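Local coordinates for tail spike protein gp49 (Pseudomonas phage LKA1, PDB 4RU4) that probably acts as a tailspike lyase that cleaves the O-specific polysaccharide of Pseudomonas, degrading the host cell envelope during virus entry, at residues B[146-151]-B[169-174]. Numbering follows the deposited sequence.
Sequences DVFIIY and EFCEVR. With EDO (1,2-ethanediol), chain H.
F148 lies against C171 across an antiparallel strand pair in the Ig-like domain inserted between turns of the right-handed parallel beta-helix. The N-to-C directions of the short strand segments make an angle of 146°, and five backbone hydrogen bonds fix the register; the one from C171 N to F148 O is short, at 2.7 Å, and nearly straight.

On the face carrying F148, C171, I150 and E169, the F148 CG sits between its own backbone N and carbonyl carbon (chi1 64°), which swings the ring over to the partner strand. C171 CB then sits over one ring face, 3.7 Å from the F148 ring centroid and offset toward the rim, a CH-pi contact. C171 SG approaches the same ring obliquely and also meets I150 CD1 at 3.8 Å. From V173, CG2 reaches the ring edge in its plane, 3.7 Å from F148 CE2. I183 and I198 extend this apolar layer.

The other face repeats the theme with the strands exchanged: I149 CG1 stands 3.7 Å from the F170 ring centroid, only 12° off the normal, and V147 CG1 meets the ring edge at F170 CD2. F170 also touches V306, in a loop between strands 296-298 and 308-309.

Farther along, E172 reaches the subunit interface in extended form: OE1 forms a salt bridge with K287 of the second subunit and a hydrogen bond with Y252 OH, OE2 a salt bridge with R184, and E172 OE2 accepts a 2.8 Å hydrogen bond from O1 of an ethanediol probably left from crystallisation.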
loop_
_atom_site.group_PDB
_atom_site.type_symbol
_atom_site.label_atom_id
_atom_site.label_comp_id
_atom_site.label_asym_id
_atom_site.label_seq_id
_atom_site.Cartn_x
_atom_site.Cartn_y
_atom_site.Cartn_z
ATOM N N ASP B 146 -26.387 -3.789 16.235
ATOM C CA ASP B 146 -27.290 -2.833 15.593
ATOM C C ASP B 146 -26.518 -1.570 15.205
ATOM O O ASP B 146 -25.461 -1.289 15.759
ATOM C CB ASP B 146 -28.478 -2.452 16.498
ATOM C CG ASP B 146 -29.591 -3.508 16.526
ATOM O OD1 ASP B 146 -29.560 -4.488 15.753
ATOM O OD2 ASP B 146 -30.531 -3.332 17.325
ATOM N N VAL B 147 -27.061 -0.811 14.257
ATOM C CA VAL B 147 -26.417 0.426 13.777
ATOM C C VAL B 147 -27.347 1.606 13.928
ATOM O O VAL B 147 -28.540 1.520 13.609
ATOM C CB VAL B 147 -25.967 0.281 12.301
ATOM C CG1 VAL B 147 -25.434 1.608 11.727
ATOM C CG2 VAL B 147 -24.918 -0.829 12.206
ATOM N N PHE B 148 -26.822 2.699 14.462
ATOM C CA PHE B 148 -27.607 3.920 14.546
ATOM C C PHE B 148 -26.801 5.122 14.104
ATOM O O PHE B 148 -25.566 5.073 14.067
ATOM C CB PHE B 148 -28.225 4.114 15.943
ATOM C CG PHE B 148 -27.215 4.307 17.074
ATOM C CD1 PHE B 148 -26.767 5.573 17.407
ATOM C CD2 PHE B 148 -26.795 3.223 17.847
ATOM C CE1 PHE B 148 -25.895 5.767 18.452
ATOM C CE2 PHE B 148 -25.904 3.400 18.891
ATOM C CZ PHE B 148 -25.457 4.682 19.203
ATOM N N ILE B 149 -27.523 6.183 13.757
ATOM C CA ILE B 149 -26.933 7.440 13.341
ATOM C C ILE B 149 -27.269 8.521 14.360
ATOM O O ILE B 149 -28.441 8.732 14.711
ATOM C CB ILE B 149 -27.528 7.906 11.996
ATOM C CG1 ILE B 149 -27.141 6.950 10.874
ATOM C CG2 ILE B 149 -27.033 9.341 11.663
ATOM C CD1 ILE B 149 -27.961 7.156 9.585
ATOM N N ILE B 150 -26.236 9.187 14.862
ATOM C CA ILE B 150 -26.426 10.432 15.590
ATOM C C ILE B 150 -26.447 11.534 14.541
ATOM O O ILE B 150 -25.537 11.598 13.707
ATOM C CB ILE B 150 -25.245 10.660 16.537
ATOM C CG1 ILE B 150 -25.138 9.480 17.526
ATOM C CG2 ILE B 150 -25.344 12.043 17.228
ATOM C CD1 ILE B 150 -23.894 9.519 18.427
ATOM N N TYR B 151 -27.471 12.394 14.563
ATOM C CA TYR B 151 -27.620 13.427 13.532
ATOM C C TYR B 151 -27.904 14.790 14.128
ATOM O O TYR B 151 -28.792 14.932 14.967
ATOM C CB TYR B 151 -28.767 13.052 12.594
ATOM C CG TYR B 151 -29.179 14.125 11.607
ATOM C CD1 TYR B 151 -28.287 14.578 10.633
ATOM C CD2 TYR B 151 -30.477 14.641 11.614
ATOM C CE1 TYR B 151 -28.654 15.555 9.725
ATOM C CE2 TYR B 151 -30.868 15.614 10.690
ATOM C CZ TYR B 151 -29.956 16.059 9.751
ATOM O OH TYR B 151 -30.316 17.012 8.841
ATOM N N GLU B 169 -22.711 10.927 13.062
ATOM C CA GLU B 169 -21.930 9.779 12.576
ATOM C C GLU B 169 -22.695 8.483 12.804
ATOM O O GLU B 169 -23.719 8.482 13.493
ATOM C CB GLU B 169 -20.561 9.691 13.304
ATOM C CG GLU B 169 -20.622 9.645 14.812
ATOM C CD GLU B 169 -19.248 9.925 15.445
ATOM O OE1 GLU B 169 -18.401 8.993 15.500
ATOM O OE2 GLU B 169 -19.006 11.092 15.843
ATOM N N PHE B 170 -22.185 7.389 12.235
ATOM C CA PHE B 170 -22.743 6.050 12.448
ATOM C C PHE B 170 -22.071 5.306 13.601
ATOM O O PHE B 170 -20.830 5.247 13.669
ATOM C CB PHE B 170 -22.538 5.181 11.212
ATOM C CG PHE B 170 -23.427 5.538 10.049
ATOM C CD1 PHE B 170 -23.254 6.747 9.368
ATOM C CD2 PHE B 170 -24.409 4.655 9.615
ATOM C CE1 PHE B 170 -24.031 7.064 8.265
ATOM C CE2 PHE B 170 -25.214 4.964 8.497
ATOM C CZ PHE B 170 -25.021 6.173 7.823
ATOM N N CYS B 171 -22.885 4.701 14.463
ATOM C CA CYS B 171 -22.374 3.955 15.614
ATOM C C CYS B 171 -22.862 2.513 15.555
ATOM O O CYS B 171 -23.973 2.247 15.103
ATOM C CB CYS B 171 -22.850 4.560 16.931
ATOM S SG CYS B 171 -22.395 6.262 17.203
ATOM N N GLU B 172 -22.018 1.588 15.993
ATOM C CA GLU B 172 -22.351 0.163 15.941
ATOM C C GLU B 172 -22.413 -0.346 17.390
ATOM O O GLU B 172 -21.441 -0.219 18.137
ATOM C CB GLU B 172 -21.311 -0.592 15.110
ATOM C CG GLU B 172 -21.661 -2.057 14.848
ATOM C CD GLU B 172 -20.628 -2.786 13.978
ATOM O OE1 GLU B 172 -19.926 -2.148 13.128
ATOM O OE2 GLU B 172 -20.527 -4.022 14.159
ATOM N N VAL B 173 -23.560 -0.884 17.783
ATOM C CA VAL B 173 -23.797 -1.238 19.193
ATOM C C VAL B 173 -22.906 -2.393 19.679
ATOM O O VAL B 173 -22.814 -3.449 19.034
ATOM C CB VAL B 173 -25.326 -1.529 19.455
ATOM C CG1 VAL B 173 -25.583 -1.953 20.918
ATOM C CG2 VAL B 173 -26.176 -0.285 19.119
ATOM N N ARG B 174 -22.242 -2.179 20.815
ATOM C CA ARG B 174 -21.493 -3.229 21.468
ATOM C C ARG B 174 -22.348 -3.979 22.482
ATOM O O ARG B 174 -22.386 -5.209 22.475
ATOM C CB ARG B 174 -20.275 -2.656 22.202
ATOM C CG ARG B 174 -19.350 -3.743 22.697
ATOM C CD ARG B 174 -18.063 -3.157 23.257
ATOM N NE ARG B 174 -18.198 -2.752 24.644
ATOM C CZ ARG B 174 -17.893 -1.547 25.120
ATOM N NH1 ARG B 174 -17.440 -0.573 24.313
ATOM N NH2 ARG B 174 -18.049 -1.314 26.419
HETATM C C1 EDO H . -18.772 -6.505 12.755
HETATM O O1 EDO H . -18.391 -5.125 12.726
HETATM C C2 EDO H . -18.687 -7.097 11.358
HETATM O O2 EDO H . -19.748 -6.516 10.574
#